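Local atomic coordinates of ylmH (Streptococcus pneumoniae, PDB entry 2FPH), a protein that probably binds nucleic acid, most likely RNA, through an RRM-like domain and is associated with cell division in a Gram-positive bacterium. Residues Q4-E9 against L44-K49. Numbering follows the deposited sequence.
Sequences QHFSIE and LKILAK
Phe6 meets Ile46 and Leu47 in a small apolar contact, a worked example of how an irregular N-terminal tail can rest on a helix through one aromatic side chain. The two segments bury 150 Å² in all, without a hydrogen bond or salt bridge between them. Along the tail, Gln4 lies near the helix through its backbone, its amide directed elsewhere. The CB of His5 points from the helix, whereas that of Phe6 points toward it. The CG of Phe6 stands beside the backbone N and anti to the carbonyl carbon (chi1 -57°), an arrangement that carries the far end of the ring to the helix. There CZ lies 3.7 Å from CG2 of Ile46, the closest approach of the contact. The neighbouring ring atom CE1 is 4.1 Å from CD1 of the same isoleucine, which thus offers both its branches to one end of the ring, CG1 carrying CD1 out on an extended arm (chi2 161°). The phenylalanine and isoleucine side chains run antiparallel, overlapping at their far portions, and the methyls approach the ring obliquely. CD1 of Leu47 adds a looser touch, 4.2 Å from Phe6 CZ. Beyond Phe6 the chain moves off; Ser7 N is hydrogen-bonded to Asp10 OD2, just ahead of helix 11-27. As Phe6 remains exposed and also touches a crystal neighbour, packing in the crystal may contribute to the pose of the tail. The contact is plain packing within the YlmH N-terminal region, joining the loop before helix 11-27 to helix 38-50. Leu14 of helix 11-27 touches both Phe6 and Leu47, and Leu47 packs further along that helix on Met18 and Ile21. Elsewhere on helix 38-50, Leu44 and Ala48 meet strand 69-72, while Lys45 and Ala48 touch strand 54-57.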
loop_
_atom_site.group_PDB
_atom_site.type_symbol
_atom_site.label_atom_id
_atom_site.label_comp_id
_atom_site.label_asym_id
_atom_site.label_seq_id
_atom_site.Cartn_x
_atom_site.Cartn_y
_atom_site.Cartn_z
ATOM N N GLN A 4 16.252 16.165 -7.073
ATOM C CA GLN A 4 17.115 16.146 -5.939
ATOM C C GLN A 4 18.030 14.933 -6.013
ATOM O O GLN A 4 17.621 13.830 -6.389
ATOM C CB GLN A 4 16.295 16.089 -4.635
ATOM C CG GLN A 4 17.114 16.382 -3.388
ATOM C CD GLN A 4 16.285 16.831 -2.160
ATOM O OE1 GLN A 4 15.102 17.159 -2.250
ATOM N NE2 GLN A 4 16.932 16.829 -1.018
ATOM N N HIS A 5 19.286 15.173 -5.670
ATOM C CA HIS A 5 20.302 14.118 -5.550
ATOM C C HIS A 5 19.829 12.966 -4.676
ATOM O O HIS A 5 19.223 13.153 -3.560
ATOM C CB HIS A 5 21.545 14.682 -4.926
ATOM C CG HIS A 5 22.242 15.700 -5.775
ATOM N ND1 HIS A 5 22.995 16.708 -5.224
ATOM C CD2 HIS A 5 22.380 15.821 -7.114
ATOM C CE1 HIS A 5 23.495 17.458 -6.194
ATOM N NE2 HIS A 5 23.143 16.940 -7.349
ATOM N N PHE A 6 20.112 11.754 -5.147
ATOM C CA PHE A 6 19.951 10.581 -4.313
ATOM C C PHE A 6 21.058 10.523 -3.274
ATOM O O PHE A 6 22.090 11.230 -3.370
ATOM C CB PHE A 6 19.986 9.327 -5.157
ATOM C CG PHE A 6 18.956 9.292 -6.259
ATOM C CD1 PHE A 6 17.612 9.486 -5.970
ATOM C CD2 PHE A 6 19.324 9.005 -7.527
ATOM C CE1 PHE A 6 16.689 9.427 -6.973
ATOM C CE2 PHE A 6 18.399 8.961 -8.549
ATOM C CZ PHE A 6 17.053 9.160 -8.242
ATOM N N SER A 7 20.839 9.650 -2.317
ATOM C CA SER A 7 21.705 9.417 -1.177
ATOM C C SER A 7 22.091 7.938 -1.142
ATOM O O SER A 7 21.521 7.106 -1.830
ATOM C CB SER A 7 20.965 9.819 0.068
ATOM O OG SER A 7 20.071 8.811 0.441
ATOM N N ILE A 8 23.144 7.631 -0.394
ATOM C CA ILE A 8 23.559 6.237 -0.220
ATOM C C ILE A 8 22.413 5.395 0.379
ATOM O O ILE A 8 22.216 4.228 -0.043
ATOM C CB ILE A 8 24.838 6.168 0.681
ATOM C CG1 ILE A 8 26.022 6.805 -0.050
ATOM C CG2 ILE A 8 25.172 4.741 1.064
ATOM C CD1 ILE A 8 27.067 7.394 0.935
ATOM N N GLU A 9 21.633 6.015 1.263
ATOM C CA GLU A 9 20.534 5.363 1.967
ATOM C C GLU A 9 19.499 4.895 0.912
ATOM O O GLU A 9 18.796 3.920 1.106
ATOM C CB GLU A 9 19.831 6.270 2.970
ATOM C CG GLU A 9 20.471 6.435 4.344
ATOM C CD GLU A 9 19.672 7.326 5.316
ATOM O OE1 GLU A 9 18.456 7.688 5.125
ATOM O OE2 GLU A 9 20.269 7.688 6.347
ATOM N N LEU A 44 10.742 6.708 -6.817
ATOM C CA LEU A 44 10.312 5.926 -7.980
ATOM C C LEU A 44 9.801 6.898 -9.071
ATOM O O LEU A 44 10.035 6.698 -10.246
ATOM C CB LEU A 44 9.271 4.920 -7.540
ATOM C CG LEU A 44 9.144 3.551 -8.190
ATOM C CD1 LEU A 44 7.695 3.024 -8.111
ATOM C CD2 LEU A 44 9.928 3.198 -9.444
ATOM N N LYS A 45 9.063 7.939 -8.699
ATOM C CA LYS A 45 8.649 8.972 -9.651
ATOM C C LYS A 45 9.834 9.599 -10.433
ATOM O O LYS A 45 9.745 9.760 -11.637
ATOM C CB LYS A 45 7.872 10.072 -8.919
ATOM C CG LYS A 45 6.444 9.652 -8.594
ATOM C CD LYS A 45 5.809 10.559 -7.592
ATOM C CE LYS A 45 4.294 10.327 -7.410
ATOM N NZ LYS A 45 3.664 9.588 -8.524
ATOM N N ILE A 46 10.929 9.844 -9.745
ATOM C CA ILE A 46 12.162 10.335 -10.385
ATOM C C ILE A 46 12.760 9.312 -11.406
ATOM O O ILE A 46 12.989 9.635 -12.607
ATOM C CB ILE A 46 13.209 10.736 -9.388
ATOM C CG1 ILE A 46 12.743 11.937 -8.536
ATOM C CG2 ILE A 46 14.467 11.134 -10.096
ATOM C CD1 ILE A 46 13.574 12.035 -7.239
ATOM N N LEU A 47 12.881 8.067 -10.947
ATOM C CA LEU A 47 13.390 6.986 -11.830
ATOM C C LEU A 47 12.482 6.837 -13.052
ATOM O O LEU A 47 12.955 6.736 -14.164
ATOM C CB LEU A 47 13.497 5.677 -11.049
ATOM C CG LEU A 47 14.791 4.929 -10.728
ATOM C CD1 LEU A 47 16.034 5.818 -10.587
ATOM C CD2 LEU A 47 14.612 3.972 -9.593
ATOM N N ALA A 48 11.170 6.766 -12.855
ATOM C CA ALA A 48 10.216 6.624 -13.944
ATOM C C ALA A 48 10.370 7.732 -14.993
ATOM O O ALA A 48 10.505 7.455 -16.178
ATOM C CB ALA A 48 8.821 6.583 -13.417
ATOM N N LYS A 49 10.438 8.986 -14.551
ATOM C CA LYS A 49 10.655 10.132 -15.441
ATOM C C LYS A 49 11.951 9.972 -16.255
ATOM O O LYS A 49 11.985 10.190 -17.479
ATOM C CB LYS A 49 10.676 11.414 -14.597
ATOM C CG LYS A 49 9.283 12.124 -14.518
ATOM C CD LYS A 49 9.320 13.350 -13.589
ATOM C CE LYS A 49 8.187 13.354 -12.563
ATOM N NZ LYS A 49 8.072 14.668 -11.768
#